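Local atomic coordinates of hydroquinone dioxygenase large subunit (Pseudomonas sp., PDB entry 4ZXA), a protein that catalyses, together with a small subunit, the Fe2+-dependent ring-opening 1,2-dioxygenation of hydroquinone, probably with its cupin region supplying the metal site. Residues F32-F37 with P123-T128; E43-I48 with S58-A63; A102-G107 with N115-F120; A69-V74 with F141-A146; T27-F32 with L39-Y44. All coordinates share one frame; numbering follows the deposited sequence.

Contact 1: residues F32-F37 with P123-T128; sequences FQLGAF and PLIMAT
Thr128 OG1, which lies 3.8 Å from Leu34 CD1, is held by two hydrogen bonds. It donates to Leu124 O one helical turn back at 2.9 Å, approaching from above the carbonyl plane, and it accepts from a water 2.9 Å away. That water also donates to Gln33 O at 2.7 Å, so a single water makes the polar link between strand and helix, with no direct hydrogen bond between residues 32-37 and 123-128. Leu124 O is shared, since Thr128 N donates to it as well.

The apolar part belongs to Leu34. With CG anti to the backbone N (chi1 -178°), its two methyls divide the work: CD1 faces the threonine hydroxyl and Leu124 CG (4.2 Å), while CD2 meets Ile125 CG1 at 3.8 Å. The side chains of Leu34 and Leu124 run past each other in opposite directions. Phe120 and Leu100 of the neighbouring sheet also touch Leu34.

Gln33 is turned away from the helix; its NE2 donates to Gly35 O at 2.9 Å with a nearly straight angle of 169°. The arrangement is a beta hairpin closed by a type II' turn from Leu34 to Phe37, its strand 32-34 laid against helix 122-136 almost antiparallel, at 166°.

Contact 2: residues E43-I48 with S58-A63; sequences EYFARI and SHLIPA
The Phe45 ring turns an edge to Pro62, CD1 standing 4.0 Å from Pro62 CA, while Tyr44 CB sits over the centre of one face. Leu60 CG approaches the same ring obliquely, 4.0 Å from Phe45 CG. The other flat group, the Arg47 guanidinium, has Ser58 at its edge and makes a weak bond from NH2 to Ser58 OG, 3.4 Å long.

These side chains ride on an antiparallel beta hairpin of strands 45-52 and 55-62. Ala46-Ile61 and Ile48-His59 are its hydrogen-bonded pairs, Arg47-Leu60 the non-hydrogen-bonded pair between them. The bond from Ile61 N to Ala46 O is nearly straight at 170°, whereas the one from His59 N to Ile48 O is weak.

Arg47 and Leu60 share one face of the sheet, where Leu60 CD1 comes within 3.5 Å of Arg47 CB; the arginine chain runs on extended from CG to NE and so carries its charged end as far as Ser58. Ala46, Ile48 and Ile61 occupy the other face, covered by Phe66 of helix 63-75. At the Tyr44 end the second subunit joins in: its Glu249 bonds to Tyr44 OH. The helix start is tied to the hairpin by Ala63 N, which donates to Tyr44 O at 2.9 Å.

Contact 3: residues A102-G107 with N115-F120; sequences AGTFNG and NYTENF
Thr104 OG1 donates to Thr117 OG1 over about 2.5 Å, the shortest polar separation across residues 102-107 and 115-120, though a distance this short is only approximate. Both hydroxyls are placed by the same torsion choice, each anti to its own carbonyl carbon (chi1 -67° and -44°), and the two side chains cross at about a right angle. Asn115 ND2 adds a weak, long bond to the same Thr104 oxygen, 3.5 Å away.

On the backbone, Ala102 and Tyr116 form an antiparallel hydrogen-bonded pair: Ala102 N donates to Tyr116 O at 2.8 Å, and Tyr116 N returns a bond to Ala102 O at 3.1 Å.

Packing follows where the chain leaves the strand. Asn115 CB presses on Gly103 C at 3.5 Å, and a beta carbon on Gly103 would come within 3.6 Å of Asn115 CB, which with the positive phi of 81° is consistent with glycine. Outward from there Thr104 CG2 covers the centre of one Phe105 ring face. The Tyr116 ring, on the Ala102 side, is met edge-to-face by Phe37.

Gly103 to Asn106 make a type I turn, after which the Asn106 side chain caps helix 107-111. The whole is a strand-turn-helix-strand connection that brings in 116-121, one of the two outermost strands within this chain of the large antiparallel sheet.

Contact 4: residues A69-V74 with F141-A146; sequences AMMRDV and FDPFAA
Met71 and Phe144 form the tight half of this contact. Met71 CG sits over the ring centroid at 3.8 Å, only 12° off the normal, a CH-pi contact; the chain then bends so that CE reaches Phe144 CE1 at 3.4 Å, while SD makes an oblique Met-aromatic approach. Met71 CB packs on Pro143 CB at 3.7 Å.

The other half is polar and holds a water. Arg72 NH1 donates to Pro143 O at 2.8 Å, and NH2 gives a 2.7 Å bond to a water that donates to Pro143 O and Ala145 O. Phe144 CD2 lies over the guanidinium centre, but the planes are 55° apart, so this is no parallel stack.

Arg72 also donates to Thr229 O and, through NE, to Trp230 O; Trp230 lines the 4-hydroxybenzonitrile pocket. A leucine in place of Arg72 would probably cost Pro143 O its arginine donor and leave the Thr229 and Trp230 carbonyls without theirs. Three backbone carbonyls thus share one cationic group, which may act from the second shell on the pocket.

Contact 5: residues T27-F32 with L39-Y44; sequences TGYRSF and LSRDEY
Arg41 crosses one face of the Tyr29 ring obliquely, and its path can be traced outward from the strand. The sheet here is antiparallel, Phe32 and Leu39 forming a hydrogen-bonded pair of the hairpin 32-34/37-41. CB leaves the strand beside Ala46. Because chi1 is 86°, CG stands between the backbone N and the carbonyl carbon and comes 3.4 Å from Tyr29 CD2. CD lies over the ring centroid at 3.5 Å, 6° off the normal, a CH-pi contact. NE follows at 3.3 Å from Tyr29 CE2, and CZ ends above Tyr29 OH, the guanidinium only 9° from parallel to the ring.

NH1 and Tyr29 OH are close but badly angled for a hydrogen bond; the hydroxyl bonds to Gly155 O instead. NE and NH2 both grip Asp42 O side-on, at 2.7 Å and 2.9 Å, in the carbonyl plane, and Ala153 O takes a further bond from NH2. A serine in place of Arg41 is likely to uncover the Tyr29 face and deprive Asp42 O of both donors.

Asp42 OD1 accepts from Tyr44 N, an Asx turn, while OD2 bonds to Thr308 of the second subunit. Near the start of 27-32, a water sits 2.6 Å from Thr27 OG1 and donates to Arg41 O at 2.9 Å.

How the contacts relate
Contacts 5 and 2 are neighbours in one antiparallel sheet, with centres about 9 Å apart; they share Glu43 and Tyr44, and a probable hydrogen bond from Arg47 N to Ser40 O (2.6 Å) joins their strands. Both reach the second subunit. Contact 1 shares Phe32 with contact 5 and sets the sheet against helix 122-136. It meets contact 3 through Leu34 CD1 and Phe120 CE1 (3.3 Å) and a probable bond from Ala36 N to Glu118 OE1 (2.9 Å), so two sheets abut there. Contact 4 touches contact 1 where Met126 packs on Val74. It approaches the active site: the Arg72 side chain is about 7 Å from bound 4-hydroxybenzonitrile and about 12 Å from the cadmium ion.

Contact 1: residues F32-F37 with P123-T128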
# COMPACT_ATOMS: atom_id res chain seq x y z
N PHE E 32 -10.31 -7.80 19.18
CA PHE E 32 -9.52 -8.76 19.95
C PHE E 32 -8.53 -8.06 20.87
O PHE E 32 -8.04 -6.96 20.58
CB PHE E 32 -8.80 -9.77 19.03
CG PHE E 32 -9.73 -10.73 18.33
CD1 PHE E 32 -10.36 -10.37 17.15
CD2 PHE E 32 -9.97 -11.98 18.86
CE1 PHE E 32 -11.22 -11.26 16.50
CE2 PHE E 32 -10.82 -12.87 18.22
CZ PHE E 32 -11.45 -12.51 17.04
N GLN E 33 -8.23 -8.71 21.98
CA GLN E 33 -7.26 -8.21 22.93
C GLN E 33 -6.12 -9.21 23.03
O GLN E 33 -6.34 -10.42 23.13
CB GLN E 33 -7.89 -8.03 24.31
CG GLN E 33 -7.00 -7.31 25.32
CD GLN E 33 -7.00 -5.81 25.10
OE1 GLN E 33 -8.00 -5.25 24.63
NE2 GLN E 33 -5.90 -5.15 25.42
N LEU E 34 -4.90 -8.70 22.98
CA LEU E 34 -3.72 -9.53 23.14
C LEU E 34 -2.78 -8.72 24.00
O LEU E 34 -2.25 -7.72 23.54
CB LEU E 34 -3.10 -9.84 21.78
CG LEU E 34 -1.87 -10.75 21.75
CD1 LEU E 34 -2.16 -12.05 22.49
CD2 LEU E 34 -1.47 -11.05 20.31
N GLY E 35 -2.61 -9.14 25.25
CA GLY E 35 -1.90 -8.33 26.21
C GLY E 35 -2.43 -6.93 26.09
O GLY E 35 -3.63 -6.71 26.17
N ALA E 36 -1.55 -5.97 25.86
CA ALA E 36 -1.97 -4.57 25.87
C ALA E 36 -2.42 -4.07 24.51
O ALA E 36 -2.76 -2.89 24.37
CB ALA E 36 -0.85 -3.68 26.43
N PHE E 37 -2.42 -4.96 23.51
CA PHE E 37 -2.83 -4.59 22.15
C PHE E 37 -4.32 -4.78 21.97
O PHE E 37 -4.90 -5.74 22.46
CB PHE E 37 -2.11 -5.44 21.08
CG PHE E 37 -0.67 -5.10 20.88
CD1 PHE E 37 -0.30 -4.00 20.14
CD2 PHE E 37 0.33 -5.89 21.42
CE1 PHE E 37 1.03 -3.69 19.94
CE2 PHE E 37 1.65 -5.57 21.24
CZ PHE E 37 2.00 -4.46 20.49
N PRO E 123 1.79 -20.25 21.44
CA PRO E 123 0.44 -20.78 21.22
C PRO E 123 -0.67 -19.76 21.46
O PRO E 123 -1.71 -19.84 20.78
CB PRO E 123 0.34 -21.94 22.22
CG PRO E 123 1.75 -22.29 22.55
CD PRO E 123 2.53 -21.00 22.46
N LEU E 124 -0.48 -18.82 22.38
CA LEU E 124 -1.49 -17.80 22.65
C LEU E 124 -1.65 -16.82 21.47
O LEU E 124 -2.76 -16.61 20.96
CB LEU E 124 -1.17 -17.04 23.95
CG LEU E 124 -2.08 -15.85 24.27
CD1 LEU E 124 -3.54 -16.29 24.37
CD2 LEU E 124 -1.64 -15.12 25.54
N ILE E 125 -0.54 -16.21 21.04
CA ILE E 125 -0.60 -15.29 19.91
C ILE E 125 -1.05 -16.00 18.64
O ILE E 125 -1.76 -15.41 17.82
CB ILE E 125 0.75 -14.58 19.66
CG1 ILE E 125 0.63 -13.63 18.47
CG2 ILE E 125 1.85 -15.59 19.43
CD1 ILE E 125 1.66 -12.54 18.45
N MET E 126 -0.66 -17.27 18.49
CA MET E 126 -1.08 -18.05 17.33
C MET E 126 -2.59 -18.29 17.35
O MET E 126 -3.25 -18.21 16.33
CB MET E 126 -0.32 -19.38 17.24
CG MET E 126 -0.87 -20.34 16.21
SD MET E 126 -0.63 -19.78 14.50
CE MET E 126 1.16 -19.94 14.39
N ALA E 127 -3.12 -18.58 18.53
CA ALA E 127 -4.55 -18.83 18.68
C ALA E 127 -5.33 -17.55 18.40
O ALA E 127 -6.33 -17.57 17.67
CB ALA E 127 -4.86 -19.35 20.07
N THR E 128 -4.86 -16.45 18.97
CA THR E 128 -5.46 -15.15 18.70
C THR E 128 -5.44 -14.84 17.20
O THR E 128 -6.46 -14.45 16.64
CB THR E 128 -4.75 -14.03 19.46
OG1 THR E 128 -4.67 -14.38 20.85
CG2 THR E 128 -5.49 -12.71 19.30
O HOH W 1 -6.29 -13.09 22.94

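Contact 2: residues E43-I48 with S58-A63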
# COMPACT_ATOMS: atom_id res chain seq x y z
N GLU E 43 -14.90 -1.57 7.85
CA GLU E 43 -15.19 -1.88 6.46
C GLU E 43 -13.96 -1.77 5.56
O GLU E 43 -13.91 -2.39 4.50
CB GLU E 43 -16.31 -0.99 5.94
CG GLU E 43 -17.67 -1.27 6.57
CD GLU E 43 -17.91 -0.48 7.85
OE1 GLU E 43 -16.96 0.15 8.35
OE2 GLU E 43 -19.04 -0.49 8.35
N TYR E 44 -12.97 -1.00 5.98
CA TYR E 44 -11.77 -0.79 5.18
C TYR E 44 -10.44 -1.12 5.89
O TYR E 44 -9.48 -1.51 5.23
CB TYR E 44 -11.70 0.65 4.68
CG TYR E 44 -12.48 0.95 3.43
CD1 TYR E 44 -13.53 1.87 3.43
CD2 TYR E 44 -12.19 0.31 2.23
CE1 TYR E 44 -14.24 2.15 2.29
CE2 TYR E 44 -12.89 0.58 1.08
CZ TYR E 44 -13.92 1.50 1.11
OH TYR E 44 -14.63 1.78 -0.04
N PHE E 45 -10.38 -0.95 7.21
CA PHE E 45 -9.10 -1.04 7.90
C PHE E 45 -9.05 -1.99 9.09
O PHE E 45 -9.99 -2.07 9.88
CB PHE E 45 -8.64 0.34 8.37
CG PHE E 45 -8.84 1.43 7.36
CD1 PHE E 45 -8.03 1.50 6.23
CD2 PHE E 45 -9.83 2.39 7.53
CE1 PHE E 45 -8.20 2.50 5.29
CE2 PHE E 45 -10.00 3.40 6.59
CZ PHE E 45 -9.19 3.46 5.46
N ALA E 46 -7.93 -2.69 9.21
CA ALA E 46 -7.54 -3.24 10.49
C ALA E 46 -6.98 -2.09 11.32
O ALA E 46 -6.32 -1.19 10.80
CB ALA E 46 -6.49 -4.32 10.31
N ARG E 47 -7.26 -2.12 12.62
CA ARG E 47 -6.78 -1.07 13.49
C ARG E 47 -6.14 -1.66 14.72
O ARG E 47 -6.72 -2.52 15.38
CB ARG E 47 -7.94 -0.17 13.89
CG ARG E 47 -7.55 0.86 14.94
CD ARG E 47 -8.76 1.63 15.37
NE ARG E 47 -8.42 2.70 16.29
CZ ARG E 47 -9.26 3.17 17.21
NH1 ARG E 47 -10.48 2.65 17.31
NH2 ARG E 47 -8.87 4.14 18.03
N ILE E 48 -4.93 -1.19 15.04
CA ILE E 48 -4.18 -1.70 16.18
C ILE E 48 -3.97 -0.57 17.15
O ILE E 48 -3.50 0.48 16.76
CB ILE E 48 -2.79 -2.21 15.75
CG1 ILE E 48 -2.92 -3.20 14.61
CG2 ILE E 48 -2.05 -2.84 16.94
CD1 ILE E 48 -3.74 -4.39 15.00
N SER E 58 -2.73 4.58 17.98
CA SER E 58 -3.44 3.79 16.97
C SER E 58 -2.73 3.76 15.63
O SER E 58 -1.89 4.61 15.33
CB SER E 58 -4.86 4.31 16.77
OG SER E 58 -5.52 4.42 18.01
N HIS E 59 -3.11 2.78 14.82
CA HIS E 59 -2.57 2.67 13.48
C HIS E 59 -3.50 1.87 12.57
O HIS E 59 -4.02 0.82 12.94
CB HIS E 59 -1.17 2.07 13.54
CG HIS E 59 -0.55 1.89 12.19
ND1 HIS E 59 -0.07 2.95 11.45
CD2 HIS E 59 -0.33 0.78 11.45
CE1 HIS E 59 0.43 2.49 10.31
NE2 HIS E 59 0.29 1.18 10.29
N LEU E 60 -3.73 2.39 11.37
CA LEU E 60 -4.61 1.72 10.42
C LEU E 60 -3.82 0.99 9.35
O LEU E 60 -2.80 1.48 8.86
CB LEU E 60 -5.55 2.73 9.76
CG LEU E 60 -6.90 3.11 10.37
CD1 LEU E 60 -7.13 2.49 11.75
CD2 LEU E 60 -7.05 4.62 10.41
N ILE E 61 -4.30 -0.19 9.00
CA ILE E 61 -3.79 -0.92 7.85
C ILE E 61 -4.98 -1.43 7.04
O ILE E 61 -5.88 -2.05 7.59
CB ILE E 61 -2.91 -2.11 8.30
CG1 ILE E 61 -1.78 -1.61 9.20
CG2 ILE E 61 -2.37 -2.85 7.10
CD1 ILE E 61 -1.00 -2.74 9.86
N PRO E 62 -4.99 -1.15 5.73
CA PRO E 62 -6.04 -1.65 4.83
C PRO E 62 -6.26 -3.15 5.04
O PRO E 62 -5.28 -3.90 5.12
CB PRO E 62 -5.46 -1.41 3.43
CG PRO E 62 -4.49 -0.26 3.63
CD PRO E 62 -3.91 -0.46 5.01
N ALA E 63 -7.52 -3.58 5.12
CA ALA E 63 -7.88 -4.91 5.58
C ALA E 63 -7.31 -6.03 4.72
O ALA E 63 -6.95 -7.09 5.24
CB ALA E 63 -9.40 -5.05 5.68

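Contact 3: residues A102-G107 with N115-F120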
# COMPACT_ATOMS: atom_id res chain seq x y z
N ALA E 102 4.83 -2.47 17.77
CA ALA E 102 4.27 -1.38 16.98
C ALA E 102 5.24 -0.23 17.01
O ALA E 102 5.37 0.45 18.03
CB ALA E 102 2.91 -0.93 17.55
N GLY E 103 5.93 0.00 15.89
CA GLY E 103 6.84 1.12 15.76
C GLY E 103 8.20 0.87 16.39
O GLY E 103 9.11 1.69 16.30
N THR E 104 8.35 -0.26 17.04
CA THR E 104 9.57 -0.50 17.79
C THR E 104 10.78 -0.51 16.87
O THR E 104 11.86 -0.05 17.24
CB THR E 104 9.49 -1.80 18.58
OG1 THR E 104 8.50 -1.65 19.60
CG2 THR E 104 10.84 -2.13 19.21
N PHE E 105 10.61 -1.03 15.67
CA PHE E 105 11.71 -1.10 14.73
C PHE E 105 11.54 -0.07 13.64
O PHE E 105 11.81 -0.32 12.47
CB PHE E 105 11.83 -2.51 14.19
CG PHE E 105 12.08 -3.50 15.27
CD1 PHE E 105 11.06 -4.30 15.74
CD2 PHE E 105 13.33 -3.58 15.88
CE1 PHE E 105 11.28 -5.20 16.78
CE2 PHE E 105 13.57 -4.48 16.92
CZ PHE E 105 12.54 -5.29 17.38
N ASN E 106 11.10 1.11 14.06
CA ASN E 106 10.86 2.24 13.18
C ASN E 106 11.55 3.47 13.75
O ASN E 106 11.03 4.12 14.67
CB ASN E 106 9.35 2.47 13.05
CG ASN E 106 9.01 3.66 12.20
OD1 ASN E 106 9.45 4.79 12.46
ND2 ASN E 106 8.20 3.42 11.16
N GLY E 107 12.73 3.78 13.22
CA GLY E 107 13.54 4.89 13.69
C GLY E 107 12.75 6.05 14.25
O GLY E 107 13.02 6.53 15.36
N ASN E 115 6.45 3.87 20.52
CA ASN E 115 6.38 2.46 20.18
C ASN E 115 5.99 1.61 21.38
O ASN E 115 6.11 2.04 22.53
CB ASN E 115 7.74 2.01 19.66
CG ASN E 115 8.86 2.33 20.64
OD1 ASN E 115 9.13 3.50 20.93
ND2 ASN E 115 9.52 1.29 21.13
N TYR E 116 5.54 0.40 21.13
CA TYR E 116 5.33 -0.58 22.19
C TYR E 116 5.61 -1.99 21.68
O TYR E 116 5.27 -2.34 20.55
CB TYR E 116 3.91 -0.47 22.74
CG TYR E 116 3.54 -1.52 23.76
CD1 TYR E 116 3.95 -1.40 25.09
CD2 TYR E 116 2.77 -2.61 23.41
CE1 TYR E 116 3.59 -2.37 26.04
CE2 TYR E 116 2.41 -3.57 24.34
CZ TYR E 116 2.82 -3.45 25.65
OH TYR E 116 2.45 -4.43 26.55
N THR E 117 6.24 -2.81 22.53
CA THR E 117 6.46 -4.22 22.22
C THR E 117 5.98 -5.07 23.39
O THR E 117 6.14 -4.65 24.54
CB THR E 117 7.95 -4.55 22.04
OG1 THR E 117 8.59 -3.55 21.24
CG2 THR E 117 8.12 -5.94 21.40
N GLU E 118 5.42 -6.24 23.12
CA GLU E 118 5.05 -7.17 24.18
C GLU E 118 5.31 -8.61 23.75
O GLU E 118 5.07 -8.96 22.60
CB GLU E 118 3.58 -7.02 24.59
CG GLU E 118 3.16 -8.05 25.64
CD GLU E 118 1.85 -7.72 26.34
OE1 GLU E 118 1.25 -6.66 26.03
OE2 GLU E 118 1.43 -8.51 27.21
N ASN E 119 5.79 -9.42 24.68
CA ASN E 119 6.18 -10.80 24.39
C ASN E 119 5.06 -11.79 24.67
O ASN E 119 4.26 -11.58 25.58
CB ASN E 119 7.42 -11.17 25.18
CG ASN E 119 8.03 -12.48 24.74
OD1 ASN E 119 7.80 -13.53 25.35
ND2 ASN E 119 8.82 -12.43 23.68
N PHE E 120 4.98 -12.86 23.89
CA PHE E 120 3.88 -13.81 24.02
C PHE E 120 4.32 -15.26 23.84
O PHE E 120 5.20 -15.55 23.03
CB PHE E 120 2.77 -13.49 23.02
CG PHE E 120 2.07 -12.19 23.28
CD1 PHE E 120 0.97 -12.13 24.13
CD2 PHE E 120 2.48 -11.02 22.66
CE1 PHE E 120 0.31 -10.93 24.36
CE2 PHE E 120 1.82 -9.80 22.89
CZ PHE E 120 0.73 -9.76 23.75

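Contact 4: residues A69-V74 with F141-A146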
# COMPACT_ATOMS: atom_id res chain seq x y z
N ALA E 69 -0.95 -10.41 5.24
CA ALA E 69 0.23 -10.43 6.11
C ALA E 69 0.07 -11.41 7.25
O ALA E 69 0.95 -12.23 7.49
CB ALA E 69 0.54 -9.05 6.65
N MET E 70 -1.07 -11.35 7.93
CA MET E 70 -1.29 -12.20 9.11
C MET E 70 -1.42 -13.63 8.66
O MET E 70 -1.00 -14.56 9.37
CB MET E 70 -2.54 -11.78 9.90
CG MET E 70 -2.85 -12.73 11.06
SD MET E 70 -4.04 -12.07 12.24
CE MET E 70 -3.06 -10.74 12.97
N MET E 71 -2.01 -13.81 7.48
CA MET E 71 -2.12 -15.14 6.90
C MET E 71 -0.75 -15.76 6.72
O MET E 71 -0.59 -16.95 6.99
CB MET E 71 -2.82 -15.10 5.55
CG MET E 71 -2.96 -16.47 4.92
SD MET E 71 -4.28 -17.44 5.63
CE MET E 71 -3.38 -18.76 6.46
N ARG E 72 0.23 -14.98 6.28
CA ARG E 72 1.57 -15.52 6.13
C ARG E 72 2.15 -15.84 7.50
O ARG E 72 2.70 -16.92 7.71
CB ARG E 72 2.51 -14.60 5.32
CG ARG E 72 2.10 -14.37 3.84
CD ARG E 72 1.67 -15.67 3.19
NE ARG E 72 1.29 -15.56 1.78
CZ ARG E 72 0.16 -15.00 1.35
NH1 ARG E 72 -0.69 -14.44 2.21
NH2 ARG E 72 -0.11 -14.99 0.05
N ASP E 73 2.00 -14.90 8.44
CA ASP E 73 2.59 -15.08 9.77
C ASP E 73 2.07 -16.35 10.43
O ASP E 73 2.81 -17.05 11.13
CB ASP E 73 2.33 -13.88 10.68
CG ASP E 73 3.55 -13.49 11.51
OD1 ASP E 73 4.60 -14.18 11.44
OD2 ASP E 73 3.45 -12.48 12.24
N VAL E 74 0.80 -16.65 10.21
CA VAL E 74 0.18 -17.82 10.83
C VAL E 74 0.63 -19.09 10.13
O VAL E 74 0.92 -20.09 10.79
CB VAL E 74 -1.35 -17.74 10.82
CG1 VAL E 74 -1.95 -19.14 10.90
CG2 VAL E 74 -1.83 -16.88 11.96
N PHE E 141 -13.11 -13.47 0.08
CA PHE E 141 -11.70 -13.08 0.09
C PHE E 141 -10.77 -14.21 0.57
O PHE E 141 -10.93 -14.74 1.66
CB PHE E 141 -11.52 -11.84 0.98
CG PHE E 141 -10.10 -11.31 1.03
CD1 PHE E 141 -9.57 -10.60 -0.04
CD2 PHE E 141 -9.32 -11.50 2.17
CE1 PHE E 141 -8.27 -10.11 0.01
CE2 PHE E 141 -8.02 -11.00 2.22
CZ PHE E 141 -7.49 -10.30 1.13
N ASP E 142 -9.79 -14.54 -0.26
CA ASP E 142 -8.80 -15.55 0.06
C ASP E 142 -7.43 -14.89 0.24
O ASP E 142 -6.78 -14.54 -0.74
CB ASP E 142 -8.76 -16.60 -1.05
CG ASP E 142 -7.54 -17.51 -0.98
OD1 ASP E 142 -6.87 -17.60 0.07
OD2 ASP E 142 -7.26 -18.17 -1.99
N PRO E 143 -7.00 -14.73 1.50
CA PRO E 143 -5.75 -14.06 1.90
C PRO E 143 -4.48 -14.71 1.35
O PRO E 143 -3.40 -14.11 1.43
CB PRO E 143 -5.75 -14.20 3.44
CG PRO E 143 -7.10 -14.64 3.80
CD PRO E 143 -7.67 -15.37 2.63
N PHE E 144 -4.60 -15.92 0.80
CA PHE E 144 -3.45 -16.65 0.28
C PHE E 144 -3.26 -16.49 -1.24
O PHE E 144 -2.34 -17.05 -1.82
CB PHE E 144 -3.61 -18.12 0.61
CG PHE E 144 -2.60 -18.63 1.59
CD1 PHE E 144 -3.00 -19.48 2.62
CD2 PHE E 144 -1.27 -18.30 1.47
CE1 PHE E 144 -2.08 -19.96 3.51
CE2 PHE E 144 -0.33 -18.80 2.36
CZ PHE E 144 -0.75 -19.63 3.38
N ALA E 145 -4.14 -15.73 -1.87
CA ALA E 145 -4.13 -15.61 -3.32
C ALA E 145 -3.77 -14.20 -3.77
O ALA E 145 -3.87 -13.25 -3.00
CB ALA E 145 -5.49 -15.99 -3.87
N ALA E 146 -3.34 -14.08 -5.02
CA ALA E 146 -3.08 -12.78 -5.63
C ALA E 146 -4.39 -12.06 -5.88
O ALA E 146 -5.45 -12.69 -5.95
CB ALA E 146 -2.31 -12.92 -6.92
O HOH W 2 -1.77 -13.12 -1.03

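Contact 5: residues T27-F32 with L39-Y44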
# COMPACT_ATOMS: atom_id res chain seq x y z
N THR E 27 -20.48 -3.25 12.09
CA THR E 27 -19.54 -3.84 11.15
C THR E 27 -19.68 -5.34 11.07
O THR E 27 -19.44 -5.93 10.01
CB THR E 27 -18.08 -3.50 11.50
OG1 THR E 27 -17.67 -4.25 12.65
CG2 THR E 27 -17.92 -2.01 11.76
N GLY E 28 -20.07 -5.97 12.18
CA GLY E 28 -20.25 -7.41 12.22
C GLY E 28 -19.00 -8.15 12.65
O GLY E 28 -18.98 -9.39 12.68
N TYR E 29 -17.95 -7.41 13.00
CA TYR E 29 -16.69 -8.03 13.37
C TYR E 29 -16.43 -7.93 14.87
O TYR E 29 -16.91 -7.03 15.53
CB TYR E 29 -15.51 -7.37 12.63
CG TYR E 29 -15.59 -7.39 11.11
CD1 TYR E 29 -15.50 -8.58 10.39
CD2 TYR E 29 -15.71 -6.20 10.39
CE1 TYR E 29 -15.55 -8.59 9.01
CE2 TYR E 29 -15.77 -6.21 9.00
CZ TYR E 29 -15.68 -7.40 8.32
OH TYR E 29 -15.75 -7.41 6.95
N ARG E 30 -15.63 -8.86 15.37
CA ARG E 30 -15.19 -8.86 16.76
C ARG E 30 -13.85 -8.14 16.90
O ARG E 30 -12.96 -8.30 16.08
CB ARG E 30 -14.98 -10.30 17.23
CG ARG E 30 -16.16 -11.23 17.04
CD ARG E 30 -15.79 -12.64 17.48
NE ARG E 30 -16.93 -13.54 17.42
CZ ARG E 30 -17.80 -13.70 18.41
NH1 ARG E 30 -17.66 -13.01 19.53
NH2 ARG E 30 -18.82 -14.54 18.28
N SER E 31 -13.68 -7.38 17.96
CA SER E 31 -12.36 -6.85 18.28
C SER E 31 -11.63 -7.88 19.13
O SER E 31 -12.26 -8.75 19.71
CB SER E 31 -12.47 -5.52 19.04
OG SER E 31 -13.22 -5.69 20.23
N PHE E 32 -10.31 -7.80 19.18
CA PHE E 32 -9.52 -8.76 19.95
C PHE E 32 -8.53 -8.06 20.87
O PHE E 32 -8.04 -6.96 20.58
CB PHE E 32 -8.80 -9.77 19.03
CG PHE E 32 -9.73 -10.73 18.33
CD1 PHE E 32 -10.36 -10.37 17.15
CD2 PHE E 32 -9.97 -11.98 18.86
CE1 PHE E 32 -11.22 -11.26 16.50
CE2 PHE E 32 -10.82 -12.87 18.22
CZ PHE E 32 -11.45 -12.51 17.04
N LEU E 39 -6.90 -5.25 18.78
CA LEU E 39 -7.07 -5.41 17.35
C LEU E 39 -8.56 -5.40 16.93
O LEU E 39 -9.34 -6.25 17.36
CB LEU E 39 -6.40 -6.71 16.90
CG LEU E 39 -4.92 -6.76 17.28
CD1 LEU E 39 -4.72 -7.46 18.60
CD2 LEU E 39 -4.13 -7.44 16.16
N SER E 40 -8.93 -4.44 16.08
CA SER E 40 -10.28 -4.39 15.53
C SER E 40 -10.21 -4.07 14.05
O SER E 40 -9.20 -3.58 13.57
CB SER E 40 -11.10 -3.31 16.23
OG SER E 40 -10.64 -2.03 15.86
N ARG E 41 -11.31 -4.32 13.34
CA ARG E 41 -11.38 -3.97 11.93
C ARG E 41 -12.75 -3.40 11.59
O ARG E 41 -13.74 -3.72 12.22
CB ARG E 41 -11.09 -5.20 11.06
CG ARG E 41 -12.30 -6.07 10.79
CD ARG E 41 -12.19 -6.76 9.44
NE ARG E 41 -12.54 -5.87 8.34
CZ ARG E 41 -12.60 -6.24 7.07
NH1 ARG E 41 -12.34 -7.49 6.73
NH2 ARG E 41 -12.92 -5.36 6.14
N ASP E 42 -12.78 -2.54 10.58
CA ASP E 42 -14.04 -2.02 10.07
C ASP E 42 -14.19 -2.40 8.61
O ASP E 42 -13.67 -3.42 8.17
CB ASP E 42 -14.13 -0.50 10.26
CG ASP E 42 -12.98 0.24 9.64
OD1 ASP E 42 -12.35 -0.31 8.72
OD2 ASP E 42 -12.71 1.38 10.06
N GLU E 43 -14.90 -1.57 7.85
CA GLU E 43 -15.19 -1.88 6.46
C GLU E 43 -13.96 -1.77 5.56
O GLU E 43 -13.91 -2.39 4.50
CB GLU E 43 -16.31 -0.99 5.94
CG GLU E 43 -17.67 -1.27 6.57
CD GLU E 43 -17.91 -0.48 7.85
OE1 GLU E 43 -16.96 0.15 8.35
OE2 GLU E 43 -19.04 -0.49 8.35
N TYR E 44 -12.97 -1.00 5.98
CA TYR E 44 -11.77 -0.79 5.18
C TYR E 44 -10.44 -1.12 5.89
O TYR E 44 -9.48 -1.51 5.23
CB TYR E 44 -11.70 0.65 4.68
CG TYR E 44 -12.48 0.95 3.43
CD1 TYR E 44 -13.53 1.87 3.43
CD2 TYR E 44 -12.19 0.31 2.23
CE1 TYR E 44 -14.24 2.15 2.29
CE2 TYR E 44 -12.89 0.58 1.08
CZ TYR E 44 -13.92 1.50 1.11
OH TYR E 44 -14.63 1.78 -0.04
O HOH W 3 -15.83 -3.16 14.14